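Long-range contacts in odorant Binding Protein from Varroa destructor, form P2<1> (Varroa destructor, PDB 7NZA), which probably binds and carries small hydrophobic odorant molecules in a wide open internal cavity, as a largely helical transport protein of the Varroa mite: residues Val15-Lys20 against Gly142-Val147; Cys21-Pro26 against Lys94-Glu99; Lys40-Leu45 against Glu63-Cys68; Glu73-Asp78 against Asp85-Glu90; Gln112-Glu117 against Val126-Ala131. One frame throughout, in Å; residues are numbered along the deposited sequence. Where two conformers were deposited one is given.

Interaction 1 (Val15-Lys20 against Gly142-Val147)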
# COMPACT_ATOMS: atom_id res chain seq x y z
N VAL A 15 -5.94 -2.68 -2.57
CA VAL A 15 -7.33 -3.12 -2.74
C VAL A 15 -7.73 -2.75 -4.16
O VAL A 15 -8.02 -1.56 -4.44
CB VAL A 15 -8.22 -2.49 -1.71
CG1 VAL A 15 -9.64 -2.93 -1.87
CG2 VAL A 15 -7.76 -2.78 -0.29
N ILE A 16 -7.63 -3.71 -5.06
CA ILE A 16 -7.70 -3.49 -6.52
C ILE A 16 -8.60 -4.54 -7.12
O ILE A 16 -8.42 -5.73 -6.80
CB ILE A 16 -6.32 -3.55 -7.14
CG1 ILE A 16 -5.49 -2.45 -6.53
CG2 ILE A 16 -6.45 -3.43 -8.63
CD1 ILE A 16 -4.06 -2.43 -7.10
N GLU A 17 -9.47 -4.11 -8.01
CA GLU A 17 -10.15 -4.99 -8.96
C GLU A 17 -9.46 -4.86 -10.31
O GLU A 17 -9.32 -3.75 -10.82
CB GLU A 17 -11.62 -4.67 -9.05
CG GLU A 17 -12.34 -5.01 -7.78
CD GLU A 17 -13.84 -5.01 -7.98
OE1 GLU A 17 -14.46 -4.17 -7.50
OE2 GLU A 17 -14.38 -5.99 -8.50
N TRP A 18 -9.04 -5.96 -10.87
CA TRP A 18 -8.15 -6.00 -12.03
C TRP A 18 -8.91 -5.99 -13.35
O TRP A 18 -8.24 -5.96 -14.37
CB TRP A 18 -7.24 -7.21 -11.88
CG TRP A 18 -6.26 -7.00 -10.75
CD1 TRP A 18 -6.40 -7.40 -9.46
CD2 TRP A 18 -5.05 -6.21 -10.82
NE1 TRP A 18 -5.35 -6.92 -8.72
CE2 TRP A 18 -4.53 -6.18 -9.51
CE3 TRP A 18 -4.38 -5.54 -11.83
CZ2 TRP A 18 -3.32 -5.52 -9.23
CZ3 TRP A 18 -3.22 -4.90 -11.54
CH2 TRP A 18 -2.70 -4.88 -10.24
N GLY A 19 -10.24 -6.05 -13.32
CA GLY A 19 -10.99 -5.93 -14.58
C GLY A 19 -10.64 -7.03 -15.56
O GLY A 19 -10.61 -8.22 -15.26
N LYS A 20 -10.26 -6.63 -16.74
CA LYS A 20 -9.86 -7.46 -17.92
C LYS A 20 -8.41 -7.89 -17.82
O LYS A 20 -7.89 -8.48 -18.81
CB LYS A 20 -10.14 -6.74 -19.25
CG LYS A 20 -11.60 -6.34 -19.44
CD LYS A 20 -11.94 -5.70 -20.80
CE LYS A 20 -10.86 -4.76 -21.30
NZ LYS A 20 -11.26 -4.05 -22.54
N GLY A 142 -10.19 -1.52 -17.28
CA GLY A 142 -11.27 -1.33 -16.27
C GLY A 142 -10.83 -1.61 -14.86
O GLY A 142 -11.59 -2.22 -14.08
N ILE A 143 -9.60 -1.25 -14.52
CA ILE A 143 -9.07 -1.47 -13.16
C ILE A 143 -9.61 -0.41 -12.23
O ILE A 143 -9.68 0.78 -12.60
CB ILE A 143 -7.55 -1.44 -13.14
CG1 ILE A 143 -7.03 -2.67 -13.89
CG2 ILE A 143 -6.99 -1.31 -11.76
CD1 ILE A 143 -5.55 -2.59 -14.25
N LYS A 144 -10.04 -0.81 -11.03
CA LYS A 144 -10.42 0.13 -9.96
C LYS A 144 -9.47 -0.06 -8.78
O LYS A 144 -9.20 -1.17 -8.41
CB LYS A 144 -11.86 -0.08 -9.52
CG LYS A 144 -12.90 0.28 -10.57
CD LYS A 144 -14.33 0.04 -10.09
CE LYS A 144 -14.64 -1.44 -9.96
NZ LYS A 144 -16.03 -1.76 -9.55
N VAL A 145 -9.00 1.03 -8.24
CA VAL A 145 -8.06 0.99 -7.09
C VAL A 145 -8.69 1.79 -5.96
O VAL A 145 -9.04 2.91 -6.16
CB VAL A 145 -6.68 1.57 -7.48
CG1 VAL A 145 -5.70 1.55 -6.32
CG2 VAL A 145 -6.11 0.88 -8.69
N MET A 146 -8.70 1.22 -4.77
CA MET A 146 -9.27 1.94 -3.61
C MET A 146 -8.25 2.98 -3.14
O MET A 146 -7.06 2.68 -3.13
CB MET A 146 -9.53 0.98 -2.45
CG MET A 146 -10.49 1.53 -1.43
SD MET A 146 -10.66 0.42 -0.02
CE MET A 146 -9.10 0.79 0.75
N VAL A 147 -8.71 4.22 -3.00
CA VAL A 147 -7.84 5.30 -2.50
C VAL A 147 -8.59 5.73 -1.25
O VAL A 147 -8.30 5.19 -0.19
CB VAL A 147 -7.66 6.42 -3.54
CG1 VAL A 147 -6.73 5.99 -4.65
CG2 VAL A 147 -8.97 6.86 -4.14
OXT VAL A 147 -9.55 6.51 -1.41
O HOH W 1 -5.60 0.32 -2.46
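Ile-16 and Glu-17 pair with Val-145 and Lys-144 in a two-stranded antiparallel sheet, a short beta element in a largely helical odorant-binding protein that joins the N-terminal region to the C-terminal tail. Glu-17 and Lys-144 form a hydrogen-bonded pair, Glu-17 N giving to Lys-144 O (3.0 Å) and Lys-144 N returning a bond to Glu-17 O. Beyond the strands, Met-146 N reaches Val-15 O at 2.9 Å, almost straight at 167°.

The side chains divide between the two faces. On one, Glu-17 and Lys-144 run alongside each other; the lysine bends at its third torsion (chi3 -70°), which brings NZ to 3.5 Å from Glu-17 OE1 in a long salt bridge. The stronger partner of both charged ends is Leu-47 of the second subunit, whose O accepts from Lys-144 NZ and whose N donates to Glu-17 OE1. On the other face, Ile-16 lies beside Val-145, its CG1 against both valine methyls, while its CG2 meets Ile-143 CG2 at 3.8 Å. That same CG2 sits over a face of the Trp-18 indole, toward the rim.

Val-15 and Met-146 meet CB to CB, and in the conformer described SD and CE lie near the valine methyls. One water closes the end of the pairing, accepting from Val-15 N at 3.0 Å and donating to Met-146 O at 2.9 Å.

Interaction 2 (Cys21-Pro26 against Lys94-Glu99)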
# COMPACT_ATOMS: atom_id res chain seq x y z
N CYS A 21 -7.68 -7.51 -16.76
CA CYS A 21 -6.21 -7.59 -16.74
C CYS A 21 -5.69 -8.21 -15.44
O CYS A 21 -4.77 -7.69 -14.86
CB CYS A 21 -5.67 -6.19 -16.97
SG CYS A 21 -6.11 -5.55 -18.60
N GLU A 22 -6.25 -9.36 -15.06
CA GLU A 22 -5.80 -10.11 -13.88
C GLU A 22 -4.32 -10.44 -14.02
O GLU A 22 -3.63 -10.53 -12.98
CB GLU A 22 -6.64 -11.36 -13.71
CG GLU A 22 -8.04 -11.10 -13.20
CD GLU A 22 -8.18 -10.75 -11.72
OE1 GLU A 22 -7.25 -10.98 -10.92
OE2 GLU A 22 -9.28 -10.29 -11.36
N GLN A 23 -3.80 -10.57 -15.23
CA GLN A 23 -2.37 -10.91 -15.44
C GLN A 23 -1.45 -9.84 -14.87
O GLN A 23 -0.26 -10.09 -14.72
CB GLN A 23 -2.06 -11.06 -16.93
CG GLN A 23 -2.79 -12.25 -17.58
CD GLN A 23 -4.18 -11.91 -18.03
OE1 GLN A 23 -4.75 -10.83 -17.85
NE2 GLN A 23 -4.76 -12.89 -18.72
N LEU A 24 -1.94 -8.63 -14.63
CA LEU A 24 -1.04 -7.55 -14.14
C LEU A 24 -0.87 -7.57 -12.62
O LEU A 24 -0.09 -6.77 -12.11
CB LEU A 24 -1.57 -6.20 -14.62
CG LEU A 24 -1.61 -6.03 -16.14
CD1 LEU A 24 -2.06 -4.61 -16.53
CD2 LEU A 24 -0.27 -6.34 -16.78
N LYS A 25 -1.67 -8.36 -11.94
CA LYS A 25 -1.55 -8.40 -10.46
C LYS A 25 -0.16 -8.91 -10.12
O LYS A 25 0.22 -9.98 -10.60
CB LYS A 25 -2.65 -9.30 -9.93
CG LYS A 25 -2.65 -9.48 -8.41
CD LYS A 25 -3.66 -10.59 -8.17
CE LYS A 25 -4.18 -10.78 -6.78
NZ LYS A 25 -5.40 -11.65 -6.82
N PRO A 26 0.59 -8.20 -9.26
CA PRO A 26 1.90 -8.71 -8.86
C PRO A 26 1.77 -10.04 -8.09
O PRO A 26 0.87 -10.22 -7.29
CB PRO A 26 2.47 -7.60 -7.96
CG PRO A 26 1.68 -6.34 -8.28
CD PRO A 26 0.32 -6.87 -8.68
N LYS A 94 3.54 -10.40 -19.79
CA LYS A 94 2.39 -10.62 -18.88
C LYS A 94 1.36 -11.52 -19.56
O LYS A 94 0.43 -11.98 -18.86
CB LYS A 94 1.76 -9.26 -18.56
CG LYS A 94 2.66 -8.28 -17.81
CD LYS A 94 3.02 -8.78 -16.44
CE LYS A 94 3.68 -7.71 -15.59
NZ LYS A 94 3.97 -8.25 -14.25
N LYS A 95 1.37 -11.62 -20.88
CA LYS A 95 0.41 -12.48 -21.59
C LYS A 95 -1.02 -12.04 -21.37
O LYS A 95 -1.91 -12.85 -21.09
CB LYS A 95 0.65 -13.96 -21.21
CG LYS A 95 2.02 -14.48 -21.62
CD LYS A 95 2.36 -14.11 -23.04
CE LYS A 95 2.89 -15.16 -24.00
NZ LYS A 95 3.01 -14.57 -25.36
N LEU A 96 -1.25 -10.74 -21.54
CA LEU A 96 -2.61 -10.16 -21.56
C LEU A 96 -3.40 -10.78 -22.72
O LEU A 96 -2.78 -11.16 -23.75
CB LEU A 96 -2.48 -8.63 -21.76
CG LEU A 96 -1.92 -7.86 -20.56
CD1 LEU A 96 -1.58 -6.41 -20.97
CD2 LEU A 96 -2.90 -7.85 -19.37
N ASP A 97 -4.70 -10.66 -22.67
CA ASP A 97 -5.55 -10.99 -23.85
C ASP A 97 -5.11 -10.14 -25.03
O ASP A 97 -4.76 -8.95 -24.84
CB ASP A 97 -7.01 -10.81 -23.43
CG ASP A 97 -7.47 -11.83 -22.38
OD1 ASP A 97 -6.81 -12.86 -22.18
OD2 ASP A 97 -8.49 -11.58 -21.70
N SER A 98 -5.13 -10.68 -26.24
CA SER A 98 -4.50 -10.03 -27.42
C SER A 98 -5.04 -8.61 -27.63
O SER A 98 -4.20 -7.73 -27.97
CB SER A 98 -4.64 -10.89 -28.68
OG SER A 98 -4.01 -12.14 -28.47
N GLU A 99 -6.35 -8.38 -27.51
CA GLU A 99 -6.94 -7.06 -27.88
C GLU A 99 -6.42 -6.05 -26.83
O GLU A 99 -6.05 -4.92 -27.21
CB GLU A 99 -8.48 -7.06 -27.86
O HOH W 2 -5.87 -9.68 -20.20
O HOH W 3 1.89 -9.74 -12.97
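The 3-10 turn around Gln-23 and Leu-24 approaches the bend between helices 84-93 and 98-118, with Gln-23 and Lys-94 the nearest pair at 5.9 Å from CA to CA, and the chain passes through Lys-95 with positive phi (63°) before reaching Leu-96.

Leu-96 CD2 is the apolar centre. It touches Leu-24 CG at 3.9 Å and Cys-21 SG at 4.0 Å, the leucines crossing at about a right angle; Cys-21 SG is itself held in the disulfide to Cys-141. Leu-24 sends its other contact through CD2, which packs on the aliphatic part of Lys-94 at CG (3.7 Å).

Gln-23 passes CB over Lys-94 O at 3.3 Å, and its bend at the second torsion (chi2 85°) turns the amide so that OE1 lies beside Leu-96 CD2. Two waters then make the polar links. One donates to Gln-23 OE1 (2.8 Å) and accepts from Asp-97 N; the other accepts from Lys-94 NZ (2.9 Å) while donating to both Gln-23 O and Lys-25 O.

The chemistry thus separates into a small apolar centre of leucine and sulfur and a water-mediated polar margin, in which solvent supplies the hydrogen bonds that the two segments do not make directly.

Interaction 3 (Lys40-Leu45 against Glu63-Cys68)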
# COMPACT_ATOMS: atom_id res chain seq x y z
N LYS A 40 16.04 -1.61 1.11
CA LYS A 40 17.45 -1.30 0.97
C LYS A 40 17.63 0.17 0.63
O LYS A 40 18.53 0.84 1.20
CB LYS A 40 18.13 -2.19 -0.05
CG LYS A 40 19.64 -1.95 -0.15
N CYS A 41 16.84 0.72 -0.30
CA CYS A 41 16.91 2.15 -0.61
C CYS A 41 16.73 3.01 0.64
O CYS A 41 17.41 3.99 0.80
CB CYS A 41 15.84 2.48 -1.67
SG CYS A 41 16.22 1.84 -3.29
N LEU A 42 15.76 2.63 1.49
CA LEU A 42 15.51 3.41 2.72
C LEU A 42 16.72 3.41 3.66
O LEU A 42 16.84 4.36 4.48
CB LEU A 42 14.30 2.81 3.45
CG LEU A 42 12.96 3.11 2.86
CD1 LEU A 42 11.89 2.43 3.75
CD2 LEU A 42 12.68 4.62 2.75
N GLN A 43 17.58 2.44 3.61
CA GLN A 43 18.79 2.46 4.45
C GLN A 43 19.65 3.67 4.10
O GLN A 43 20.22 4.29 5.02
CB GLN A 43 19.58 1.23 4.30
CG GLN A 43 18.83 0.06 4.84
CD GLN A 43 19.72 -1.14 4.76
OE1 GLN A 43 20.83 -1.06 4.23
NE2 GLN A 43 19.23 -2.24 5.29
N SER A 44 19.67 4.05 2.85
CA SER A 44 20.49 5.21 2.42
C SER A 44 19.68 6.48 2.37
O SER A 44 20.26 7.55 2.32
CB SER A 44 21.05 4.94 1.09
OG SER A 44 22.00 3.85 1.13
N LEU A 45 18.36 6.35 2.26
CA LEU A 45 17.46 7.47 2.08
C LEU A 45 16.43 7.38 3.21
O LEU A 45 15.25 7.08 2.99
CB LEU A 45 16.77 7.37 0.71
CG LEU A 45 17.68 7.33 -0.50
CD1 LEU A 45 16.97 6.85 -1.75
CD2 LEU A 45 18.29 8.69 -0.73
N GLU A 63 10.53 10.81 -4.44
CA GLU A 63 11.15 10.76 -5.80
C GLU A 63 12.44 9.96 -5.70
O GLU A 63 12.68 9.10 -6.58
CB GLU A 63 11.48 12.18 -6.29
CG GLU A 63 12.21 12.30 -7.63
CD GLU A 63 12.24 13.77 -8.11
OE1 GLU A 63 11.36 14.14 -8.96
OE2 GLU A 63 13.04 14.62 -7.54
N SER A 64 13.27 10.27 -4.73
CA SER A 64 14.57 9.62 -4.59
C SER A 64 14.42 8.12 -4.36
O SER A 64 15.23 7.34 -4.88
CB SER A 64 15.45 10.28 -3.55
OG SER A 64 15.07 10.00 -2.18
N VAL A 65 13.41 7.71 -3.62
CA VAL A 65 13.23 6.27 -3.38
C VAL A 65 12.76 5.60 -4.64
O VAL A 65 13.22 4.48 -4.94
CB VAL A 65 12.27 6.07 -2.21
CG1 VAL A 65 11.93 4.59 -2.04
CG2 VAL A 65 12.82 6.63 -0.91
N THR A 66 11.82 6.18 -5.37
CA THR A 66 11.36 5.59 -6.64
C THR A 66 12.53 5.45 -7.61
O THR A 66 12.69 4.41 -8.26
CB THR A 66 10.26 6.45 -7.28
OG1 THR A 66 9.20 6.52 -6.30
CG2 THR A 66 9.81 5.92 -8.64
N THR A 67 13.36 6.47 -7.71
CA THR A 67 14.54 6.45 -8.62
C THR A 67 15.53 5.39 -8.15
O THR A 67 16.04 4.68 -8.99
CB THR A 67 15.19 7.83 -8.63
OG1 THR A 67 14.26 8.74 -9.27
CG2 THR A 67 16.51 7.85 -9.36
N CYS A 68 15.77 5.32 -6.86
CA CYS A 68 16.66 4.29 -6.30
C CYS A 68 16.18 2.90 -6.71
O CYS A 68 16.95 2.07 -7.14
CB CYS A 68 16.71 4.43 -4.79
SG CYS A 68 17.69 3.14 -3.97
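Cys-41 and Cys-68 are joined by a disulfide, SG to SG 2.1 Å, which ties helix 28-44 to helix 55-72. Its chi3 of -90° turns the two CB-SG bonds a quarter turn apart about the S-S bond. Cys-68 points SG away from its own backbone N (chi1 176°), reaching across to a Cys-41 sulfur that lies beside the nitrogen of its residue.

Next to the sulfur bridge, Leu-45 directs CD1 into the opposite helix, at 3.9 Å from Cys-68 CB and 3.6 Å from Ser-64 O. Both leucine methyls also lie near Ser-64 OG, which has its hydrogen bond with His-61 O one turn back. Leu-42 CD2 adds a looser touch on Val-65 CG2 at 4.2 Å.

Further out, the short segments run with axes 9.6 Å apart at closest approach, their N-to-C directions 133° apart, and His-61 NE2 bonds Leu-45 O. The disulfide probably does most to set the spacing, with apolar packing and the His-61 bond beside it.

Interaction 4 (Glu73-Asp78 against Asp85-Glu90)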
# COMPACT_ATOMS: atom_id res chain seq x y z
N GLU A 73 17.24 -1.90 -9.83
CA GLU A 73 16.74 -3.02 -10.63
C GLU A 73 17.07 -2.87 -12.11
O GLU A 73 16.51 -3.68 -12.93
CB GLU A 73 15.23 -3.14 -10.42
CG GLU A 73 14.82 -3.56 -9.00
CD GLU A 73 14.82 -5.05 -8.77
OE1 GLU A 73 13.82 -5.61 -8.20
OE2 GLU A 73 15.78 -5.67 -9.20
N GLY A 74 17.95 -1.98 -12.50
CA GLY A 74 18.47 -2.04 -13.88
C GLY A 74 17.69 -1.26 -14.89
O GLY A 74 17.79 -1.58 -16.09
N TRP A 75 16.84 -0.33 -14.49
CA TRP A 75 15.91 0.36 -15.43
C TRP A 75 16.52 1.55 -16.15
O TRP A 75 15.80 2.09 -17.00
CB TRP A 75 14.59 0.71 -14.75
CG TRP A 75 13.78 -0.49 -14.47
CD1 TRP A 75 13.72 -1.27 -13.35
CD2 TRP A 75 12.88 -1.07 -15.42
NE1 TRP A 75 12.81 -2.27 -13.53
CE2 TRP A 75 12.28 -2.17 -14.78
CE3 TRP A 75 12.53 -0.76 -16.73
CZ2 TRP A 75 11.40 -3.00 -15.42
CZ3 TRP A 75 11.61 -1.56 -17.35
CH2 TRP A 75 11.05 -2.66 -16.70
N PHE A 76 17.75 1.91 -15.97
CA PHE A 76 18.41 3.03 -16.68
C PHE A 76 19.60 2.49 -17.42
O PHE A 76 20.40 1.72 -16.87
CB PHE A 76 18.78 4.15 -15.73
CG PHE A 76 17.60 4.79 -15.08
CD1 PHE A 76 16.85 5.75 -15.70
CD2 PHE A 76 17.26 4.42 -13.79
CE1 PHE A 76 15.79 6.33 -15.03
CE2 PHE A 76 16.18 4.98 -13.14
CZ PHE A 76 15.51 6.01 -13.73
N ASP A 77 19.80 2.99 -18.64
CA ASP A 77 20.96 2.57 -19.44
C ASP A 77 22.21 3.37 -19.07
O ASP A 77 22.15 4.19 -18.17
CB ASP A 77 20.58 2.70 -20.89
CG ASP A 77 20.47 4.08 -21.48
OD1 ASP A 77 20.92 5.05 -20.86
OD2 ASP A 77 20.00 4.14 -22.62
N ASP A 78 23.33 3.07 -19.77
CA ASP A 78 24.62 3.76 -19.51
C ASP A 78 24.61 5.25 -19.88
O ASP A 78 25.64 5.93 -19.53
CB ASP A 78 25.78 2.98 -20.12
CG ASP A 78 25.87 2.99 -21.63
OD1 ASP A 78 25.00 3.61 -22.31
OD2 ASP A 78 26.88 2.35 -22.14
N ASP A 85 12.15 0.18 -23.83
CA ASP A 85 11.96 -1.08 -24.58
C ASP A 85 11.87 -2.25 -23.60
O ASP A 85 11.11 -3.19 -23.83
CB ASP A 85 13.07 -1.38 -25.59
CG ASP A 85 13.13 -0.32 -26.67
OD1 ASP A 85 12.19 0.53 -26.81
OD2 ASP A 85 14.11 -0.37 -27.45
N ARG A 86 12.59 -2.18 -22.48
CA ARG A 86 12.42 -3.21 -21.43
C ARG A 86 11.00 -3.19 -20.90
O ARG A 86 10.40 -4.22 -20.62
CB ARG A 86 13.47 -3.03 -20.34
CG ARG A 86 13.39 -4.06 -19.25
CD ARG A 86 14.38 -3.82 -18.12
NE ARG A 86 14.10 -4.70 -16.98
CZ ARG A 86 14.67 -4.61 -15.78
NH1 ARG A 86 15.66 -3.78 -15.64
NH2 ARG A 86 14.19 -5.34 -14.80
N ALA A 87 10.45 -2.00 -20.65
CA ALA A 87 9.08 -1.88 -20.15
C ALA A 87 8.08 -2.52 -21.12
O ALA A 87 7.15 -3.22 -20.73
CB ALA A 87 8.75 -0.44 -19.87
N ARG A 88 8.27 -2.27 -22.39
CA ARG A 88 7.45 -2.86 -23.47
C ARG A 88 7.54 -4.40 -23.41
O ARG A 88 6.52 -5.05 -23.46
CB ARG A 88 7.91 -2.30 -24.82
CG ARG A 88 7.12 -2.82 -25.98
CD ARG A 88 7.59 -2.26 -27.30
NE ARG A 88 6.45 -2.56 -28.17
CZ ARG A 88 6.26 -3.70 -28.77
NH1 ARG A 88 7.18 -4.66 -28.63
NH2 ARG A 88 5.21 -3.89 -29.56
N ASN A 89 8.77 -4.89 -23.33
CA ASN A 89 8.93 -6.36 -23.32
C ASN A 89 8.31 -6.96 -22.07
O ASN A 89 7.68 -8.05 -22.13
CB ASN A 89 10.38 -6.72 -23.40
CG ASN A 89 11.02 -6.41 -24.73
OD1 ASN A 89 10.32 -6.32 -25.74
ND2 ASN A 89 12.33 -6.32 -24.72
N GLU A 90 8.36 -6.26 -20.96
CA GLU A 90 7.76 -6.77 -19.69
C GLU A 90 6.25 -6.82 -19.84
O GLU A 90 5.60 -7.82 -19.39
CB GLU A 90 8.20 -5.95 -18.49
CG GLU A 90 7.66 -6.41 -17.16
CD GLU A 90 7.75 -5.46 -15.98
OE1 GLU A 90 7.86 -4.25 -16.18
OE2 GLU A 90 7.54 -5.95 -14.86
O HOH W 4 14.25 -6.42 -11.92
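Glu-73 O takes a hydrogen bond from Arg-86 NH1 at 2.8 Å, nearly straight at 164°, and a weak one from NH2 of the same guanidinium. The carbonyl oxygen lies in the guanidinium plane, whereas the donor stands tilted 18° from the carbonyl plane. Glu-73 follows the end of helix 55-72, and Gly-74, with positive phi, completes the Schellman motif there, so Arg-86 bonds to a carbonyl at a helix terminus.

The same guanidinium lies flat on the Trp-75 indole, the planes 12° apart. Its CZ stands 3.8 Å from the centroid of the five-membered ring, a cation-pi contact over the face, while CD makes a CH-pi contact over the six-membered ring. Arg-86 reaches this far because its chain is extended from CG to NE, laying the methylenes and the charged end across one indole face. Edge bonding and stacking together hold the group flat. At the indole edge, Ala-87 N lies near the ring plane at 3.5 Å from Trp-75 CZ3, and Ala-87 CB touches the same atom. Glu-90 OE1 comes within 3.6 Å of Trp-75 CH2, with its hydrogen bond to Ser-7 of the second subunit.

The contact therefore joins the end of helix 55-72 to the side of helix 84-93. Trp-75 also packs on Leu-70 of helix 55-72, and Ala-87 touches Tyr-129 of helix 122-141.

Interaction 5 (Gln112-Glu117 against Val126-Ala131)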
# COMPACT_ATOMS: atom_id res chain seq x y z
N GLN A 112 5.46 7.00 -24.05
CA GLN A 112 6.88 7.28 -24.25
C GLN A 112 7.03 8.59 -24.99
O GLN A 112 7.91 9.37 -24.68
CB GLN A 112 7.56 6.10 -24.93
CG GLN A 112 9.01 6.37 -25.22
CD GLN A 112 9.70 5.19 -25.84
OE1 GLN A 112 9.15 4.12 -25.98
NE2 GLN A 112 11.00 5.34 -26.10
N LYS A 113 6.24 8.79 -26.05
CA LYS A 113 6.33 10.03 -26.85
C LYS A 113 6.03 11.23 -25.96
O LYS A 113 6.72 12.23 -25.99
CB LYS A 113 5.36 9.93 -28.02
CG LYS A 113 5.39 11.20 -28.89
CD LYS A 113 4.41 11.21 -30.03
CE LYS A 113 4.42 12.45 -30.86
NZ LYS A 113 3.65 12.28 -32.09
N GLU A 114 4.91 11.15 -25.23
CA GLU A 114 4.54 12.27 -24.34
C GLU A 114 5.68 12.58 -23.37
O GLU A 114 6.07 13.76 -23.18
CB GLU A 114 3.23 12.00 -23.66
CG GLU A 114 2.80 13.14 -22.74
CD GLU A 114 1.55 12.87 -21.93
OE1 GLU A 114 0.96 11.80 -22.04
OE2 GLU A 114 1.18 13.74 -21.16
N ALA A 115 6.25 11.54 -22.79
CA ALA A 115 7.26 11.73 -21.72
C ALA A 115 8.49 12.35 -22.32
O ALA A 115 9.08 13.29 -21.67
CB ALA A 115 7.59 10.40 -21.08
N THR A 116 8.89 11.91 -23.49
CA THR A 116 10.17 12.35 -24.09
C THR A 116 10.02 13.71 -24.75
O THR A 116 11.05 14.45 -24.80
CB THR A 116 10.79 11.27 -24.97
OG1 THR A 116 9.93 10.93 -26.02
CG2 THR A 116 11.01 9.98 -24.24
N GLU A 117 8.85 14.04 -25.27
CA GLU A 117 8.68 15.41 -25.83
C GLU A 117 8.50 16.43 -24.70
O GLU A 117 8.98 17.58 -24.90
CB GLU A 117 7.51 15.42 -26.79
CG GLU A 117 7.80 14.58 -28.00
CD GLU A 117 6.85 14.79 -29.16
OE1 GLU A 117 5.76 15.36 -28.96
OE2 GLU A 117 7.20 14.32 -30.25
N VAL A 126 10.62 9.30 -16.91
CA VAL A 126 10.09 8.02 -16.39
C VAL A 126 8.91 8.32 -15.48
O VAL A 126 7.89 7.59 -15.50
CB VAL A 126 11.15 7.09 -15.73
CG1 VAL A 126 11.92 7.69 -14.61
CG2 VAL A 126 10.48 5.78 -15.35
N GLN A 127 8.96 9.40 -14.72
CA GLN A 127 7.81 9.77 -13.87
C GLN A 127 6.56 9.98 -14.69
O GLN A 127 5.49 9.47 -14.39
CB GLN A 127 8.15 11.02 -13.03
CG GLN A 127 9.25 10.76 -11.96
CD GLN A 127 9.77 12.02 -11.31
OE1 GLN A 127 9.59 13.12 -11.84
NE2 GLN A 127 10.47 11.87 -10.18
N LEU A 128 6.67 10.75 -15.77
CA LEU A 128 5.45 11.00 -16.59
C LEU A 128 5.05 9.71 -17.32
O LEU A 128 3.87 9.42 -17.35
CB LEU A 128 5.65 12.18 -17.54
CG LEU A 128 4.44 12.49 -18.43
CD1 LEU A 128 3.18 12.76 -17.61
CD2 LEU A 128 4.73 13.69 -19.32
N TYR A 129 5.99 8.92 -17.83
CA TYR A 129 5.65 7.65 -18.50
C TYR A 129 4.88 6.75 -17.54
O TYR A 129 3.84 6.20 -17.91
CB TYR A 129 6.91 6.94 -18.96
CG TYR A 129 6.67 5.54 -19.43
CD1 TYR A 129 6.17 5.29 -20.69
CD2 TYR A 129 6.87 4.46 -18.58
CE1 TYR A 129 5.92 4.01 -21.12
CE2 TYR A 129 6.63 3.15 -18.97
CZ TYR A 129 6.13 2.93 -20.27
OH TYR A 129 5.85 1.65 -20.59
N GLN A 130 5.34 6.62 -16.29
CA GLN A 130 4.69 5.67 -15.35
C GLN A 130 3.31 6.20 -15.02
O GLN A 130 2.32 5.42 -14.93
CB GLN A 130 5.52 5.47 -14.12
CG GLN A 130 6.73 4.63 -14.37
CD GLN A 130 7.47 4.25 -13.13
OE1 GLN A 130 7.73 5.10 -12.27
NE2 GLN A 130 7.82 2.99 -12.95
N ALA A 131 3.14 7.51 -14.81
CA ALA A 131 1.82 8.06 -14.52
C ALA A 131 0.88 7.86 -15.70
O ALA A 131 -0.28 7.52 -15.55
CB ALA A 131 1.92 9.53 -14.15
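Leu-128 leaves helix 122-141 toward helix 98-118, its CB at 4.4 Å from Ala-115 CB. In the one of its two conformers described here, CG is set anti to the backbone nitrogen (chi1 180°) and the fork is carried toward Glu-114. There CD2 meets both Ala-115 CA and Glu-114 CG at 4.0 Å, while CD1 comes less closely to Glu-114 OE2. The leucine and the extended glutamate cross at about a right angle.

Ala-115 supplies the small residue at the closest backbone approach: its CB lies 3.9 Å from Tyr-129 N and also touches the tyrosine CB. Farther along the tyrosine, CD1 passes Gln-112 N at 3.8 Å, the nitrogen lying at the ring edge.

The short helical segments run 152° apart in direction with axes 8.2 Å from each other, an antiparallel helix pair. Within the two segments the contact is van der Waals packing; the polar link between the helices, Tyr-129 OH to His-108 ND1, and the Cys-111 to Cys-132 disulfide lie just beyond segment 112-117.

The five contacts show how a small helical protein can be closed at several separate points. Interaction 1 joins a strand near the N-terminus to the C-terminal tail, and the other four are nested inside its loop; interaction 2 likewise encloses interactions 3 and 4, which precede interaction 5. Interactions 1 and 2, centres 13 Å apart, touch through Trp-18, whereas the centres of interactions 1 and 3 are about 27 Å apart, across the chain's centre. Interactions 4 and 5, centres 14 Å apart, meet where Ala-87 and Phe-76 pack on helix 122-141. Interactions 2 and 5 both use helix 98-118. Disulfides within or beside interactions 1, 2, 3 and 5 tie this framework, consistent with a helical shell around an open cavity.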